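Local coordinates for uncharacterized protein (Aeropyrum pernix, PDB 3P1Z), which is uncharacterized but belongs to the tRNA-intron endonuclease family, so it may bind RNA and cut precursor tRNAs at intron boundaries, at residues A86-D91 with V119-E124. Sequence-based numbering, arbitrary orientation.
Sequences ALVYFD and VLVLSE
Between Val88 and Val121 no ring or other flat group intervenes; the flat groups of the helical segment lie elsewhere. The Phe90 ring folds back over its own helix, with Ala86 C 3.9 Å above the plane and over the ring centre, and it meets Trp69 with the planes at about 75°. The Tyr89 side chain leads away from the strand and makes no contact with it, and its hydroxyl hydrogen-bonds to Glu51.

What joins 86-91 to 119-124 is a pair of aliphatic methyl contacts. Val88 and Val121 point at each other and meet tip to tip: Val88 CG2 lies 3.7 Å from Val121 CG1 and 4.0 Å from Val121 CG2, so one methyl faces both branches of its partner. With CG1 of Val88 anti to the backbone N (chi1 -179°), CG2 lies anti to the carbonyl carbon and is the branch that reaches Val121. CG1 instead approaches Val119, two residues earlier in the strand, with Val88 CG1 a looser 4.5 Å from Val119 CG1. Val119 and Val121 share one face of the strand, whereas Leu122 points away from the helix. The interface buries 104 Å² in all and contains no hydrogen bond, which makes it a small hydrophobic helix-on-sheet contact.

Helix 83-95 thus rests on the five-stranded mixed sheet of the probable catalytic domain, where 115-123 is the central strand. Val88 extends the contact to Leu108 of 107-112 and Val152 of 146-152, the strands flanking it. Elsewhere on the helix, Tyr89 and Phe90 pack against helix 49-57, so helix 83-95 lies between that helix and the sheet.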
ATOM      1  N   ALA A  86     -24.546   2.817  10.727  1.00 56.36           N
ATOM      2  CA  ALA A  86     -25.897   2.419  10.326  1.00 56.42           C
ATOM      3  C   ALA A  86     -25.863   1.420   9.181  1.00 55.09           C
ATOM      4  O   ALA A  86     -26.658   0.478   9.126  1.00 50.73           O
ATOM      5  CB  ALA A  86     -26.687   3.642   9.906  1.00 49.73           C
ATOM      6  N   LEU A  87     -24.949   1.664   8.248  1.00 56.89           N
ATOM      7  CA  LEU A  87     -24.758   0.781   7.110  1.00 55.59           C
ATOM      8  C   LEU A  87     -24.244  -0.573   7.587  1.00 54.29           C
ATOM      9  O   LEU A  87     -24.814  -1.605   7.221  1.00 57.39           O
ATOM     10  CB  LEU A  87     -23.821   1.412   6.067  1.00 52.24           C
ATOM     11  CG  LEU A  87     -24.409   2.618   5.318  1.00 56.34           C
ATOM     12  CD1 LEU A  87     -23.388   3.312   4.398  1.00 52.19           C
ATOM     13  CD2 LEU A  87     -25.646   2.183   4.537  1.00 54.45           C
ATOM     14  N   VAL A  88     -23.195  -0.571   8.418  1.00 46.74           N
ATOM     15  CA  VAL A  88     -22.599  -1.815   8.914  1.00 49.15           C
ATOM     16  C   VAL A  88     -23.603  -2.571   9.740  1.00 54.97           C
ATOM     17  O   VAL A  88     -23.548  -3.799   9.850  1.00 54.46           O
ATOM     18  CB  VAL A  88     -21.391  -1.565   9.836  1.00 48.61           C
ATOM     19  CG1 VAL A  88     -20.810  -2.890  10.299  1.00 40.57           C
ATOM     20  CG2 VAL A  88     -20.345  -0.731   9.129  1.00 48.53           C
ATOM     21  N   TYR A  89     -24.496  -1.801  10.346  1.00 53.13           N
ATOM     22  CA  TYR A  89     -25.593  -2.330  11.128  1.00 55.78           C
ATOM     23  C   TYR A  89     -26.560  -3.020  10.192  1.00 57.45           C
ATOM     24  O   TYR A  89     -26.851  -4.203  10.355  1.00 60.01           O
ATOM     25  CB  TYR A  89     -26.301  -1.183  11.829  1.00 54.44           C
ATOM     26  CG  TYR A  89     -27.360  -1.600  12.804  1.00 56.24           C
ATOM     27  CD1 TYR A  89     -27.120  -1.545  14.167  1.00 62.27           C
ATOM     28  CD2 TYR A  89     -28.604  -2.036  12.371  1.00 57.29           C
ATOM     29  CE1 TYR A  89     -28.091  -1.916  15.079  1.00 61.38           C
ATOM     30  CE2 TYR A  89     -29.578  -2.408  13.276  1.00 59.75           C
ATOM     31  CZ  TYR A  89     -29.311  -2.348  14.628  1.00 62.13           C
ATOM     32  OH  TYR A  89     -30.253  -2.716  15.551  1.00 64.73           O
ATOM     33  N   PHE A  90     -27.052  -2.278   9.206  1.00 56.01           N
ATOM     34  CA  PHE A  90     -28.012  -2.835   8.263  1.00 54.63           C
ATOM     35  C   PHE A  90     -27.474  -4.135   7.705  1.00 54.87           C
ATOM     36  O   PHE A  90     -28.149  -5.161   7.744  1.00 51.66           O
ATOM     37  CB  PHE A  90     -28.288  -1.880   7.104  1.00 55.58           C
ATOM     38  CG  PHE A  90     -28.937  -0.597   7.506  1.00 55.35           C
ATOM     39  CD1 PHE A  90     -29.452  -0.427   8.774  1.00 63.06           C
ATOM     40  CD2 PHE A  90     -29.058   0.438   6.599  1.00 58.60           C
ATOM     41  CE1 PHE A  90     -30.044   0.765   9.140  1.00 64.52           C
ATOM     42  CE2 PHE A  90     -29.662   1.626   6.954  1.00 60.04           C
ATOM     43  CZ  PHE A  90     -30.156   1.790   8.227  1.00 61.03           C
ATOM     44  N   ASP A  91     -26.255  -4.064   7.173  1.00 56.41           N
ATOM     45  CA  ASP A  91     -25.561  -5.219   6.629  1.00 53.64           C
ATOM     46  C   ASP A  91     -25.658  -6.347   7.636  1.00 57.57           C
ATOM     47  O   ASP A  91     -26.073  -7.457   7.303  1.00 54.36           O
ATOM     48  CB  ASP A  91     -24.092  -4.870   6.378  1.00 52.07           C
ATOM     49  CG  ASP A  91     -23.400  -5.847   5.431  1.00 58.98           C
ATOM     50  OD1 ASP A  91     -23.687  -5.824   4.215  1.00 62.82           O
ATOM     51  OD2 ASP A  91     -22.549  -6.629   5.903  1.00 57.94           O
ATOM     52  N   VAL A 119     -17.489  -4.993  16.825  1.00 46.36           N
ATOM     53  CA  VAL A 119     -17.098  -4.438  15.535  1.00 47.20           C
ATOM     54  C   VAL A 119     -16.812  -2.955  15.626  1.00 49.37           C
ATOM     55  O   VAL A 119     -17.650  -2.180  16.070  1.00 53.66           O
ATOM     56  CB  VAL A 119     -18.139  -4.692  14.419  1.00 46.24           C
ATOM     57  CG1 VAL A 119     -17.585  -4.252  13.054  1.00 41.85           C
ATOM     58  CG2 VAL A 119     -18.565  -6.158  14.378  1.00 38.22           C
ATOM     59  N   LEU A 120     -15.622  -2.564  15.187  1.00 47.13           N
ATOM     60  CA  LEU A 120     -15.274  -1.161  15.132  1.00 45.58           C
ATOM     61  C   LEU A 120     -15.508  -0.707  13.716  1.00 47.44           C
ATOM     62  O   LEU A 120     -15.052  -1.363  12.781  1.00 49.99           O
ATOM     63  CB  LEU A 120     -13.818  -0.967  15.523  1.00 49.58           C
ATOM     64  CG  LEU A 120     -13.268   0.455  15.484  1.00 52.00           C
ATOM     65  CD1 LEU A 120     -13.881   1.301  16.577  1.00 53.75           C
ATOM     66  CD2 LEU A 120     -11.765   0.422  15.643  1.00 52.58           C
ATOM     67  N   VAL A 121     -16.234   0.400  13.564  1.00 44.86           N
ATOM     68  CA  VAL A 121     -16.563   0.957  12.252  1.00 40.95           C
ATOM     69  C   VAL A 121     -15.603   2.085  11.921  1.00 38.26           C
ATOM     70  O   VAL A 121     -15.491   3.037  12.671  1.00 39.47           O
ATOM     71  CB  VAL A 121     -18.010   1.508  12.202  1.00 42.26           C
ATOM     72  CG1 VAL A 121     -18.392   1.931  10.785  1.00 36.39           C
ATOM     73  CG2 VAL A 121     -18.994   0.482  12.722  1.00 48.79           C
ATOM     74  N   LEU A 122     -14.913   1.963  10.793  1.00 38.92           N
ATOM     75  CA  LEU A 122     -13.972   2.983  10.344  1.00 40.69           C
ATOM     76  C   LEU A 122     -14.321   3.415   8.933  1.00 37.72           C
ATOM     77  O   LEU A 122     -14.841   2.623   8.160  1.00 41.94           O
ATOM     78  CB  LEU A 122     -12.543   2.436  10.370  1.00 40.56           C
ATOM     79  CG  LEU A 122     -12.091   1.797  11.684  1.00 42.00           C
ATOM     80  CD1 LEU A 122     -10.849   0.944  11.453  1.00 44.36           C
ATOM     81  CD2 LEU A 122     -11.838   2.862  12.714  1.00 34.66           C
ATOM     82  N   SER A 123     -14.009   4.665   8.602  1.00 35.16           N
ATOM     83  CA  SER A 123     -14.423   5.279   7.342  1.00 36.59           C
ATOM     84  C   SER A 123     -13.273   5.939   6.562  1.00 42.40           C
ATOM     85  O   SER A 123     -12.688   6.923   7.011  1.00 48.61           O
ATOM     86  CB  SER A 123     -15.494   6.347   7.615  1.00 40.81           C
ATOM     87  OG  SER A 123     -16.316   5.992   8.720  1.00 43.83           O
ATOM     88  N   GLU A 124     -12.968   5.420   5.381  1.00 40.93           N
ATOM     89  CA  GLU A 124     -11.986   6.053   4.515  1.00 43.45           C
ATOM     90  C   GLU A 124     -12.051   7.561   4.685  1.00 45.46           C
ATOM     91  O   GLU A 124     -13.133   8.127   4.674  1.00 50.32           O
ATOM     92  CB  GLU A 124     -12.266   5.691   3.061  1.00 40.35           C
ATOM     93  CG  GLU A 124     -11.405   6.418   2.056  1.00 35.87           C
ATOM     94  CD  GLU A 124     -11.563   5.852   0.659  1.00 39.58           C
ATOM     95  OE1 GLU A 124     -11.119   6.502  -0.297  1.00 47.33           O
ATOM     96  OE2 GLU A 124     -12.128   4.757   0.502  1.00 43.42           O
TER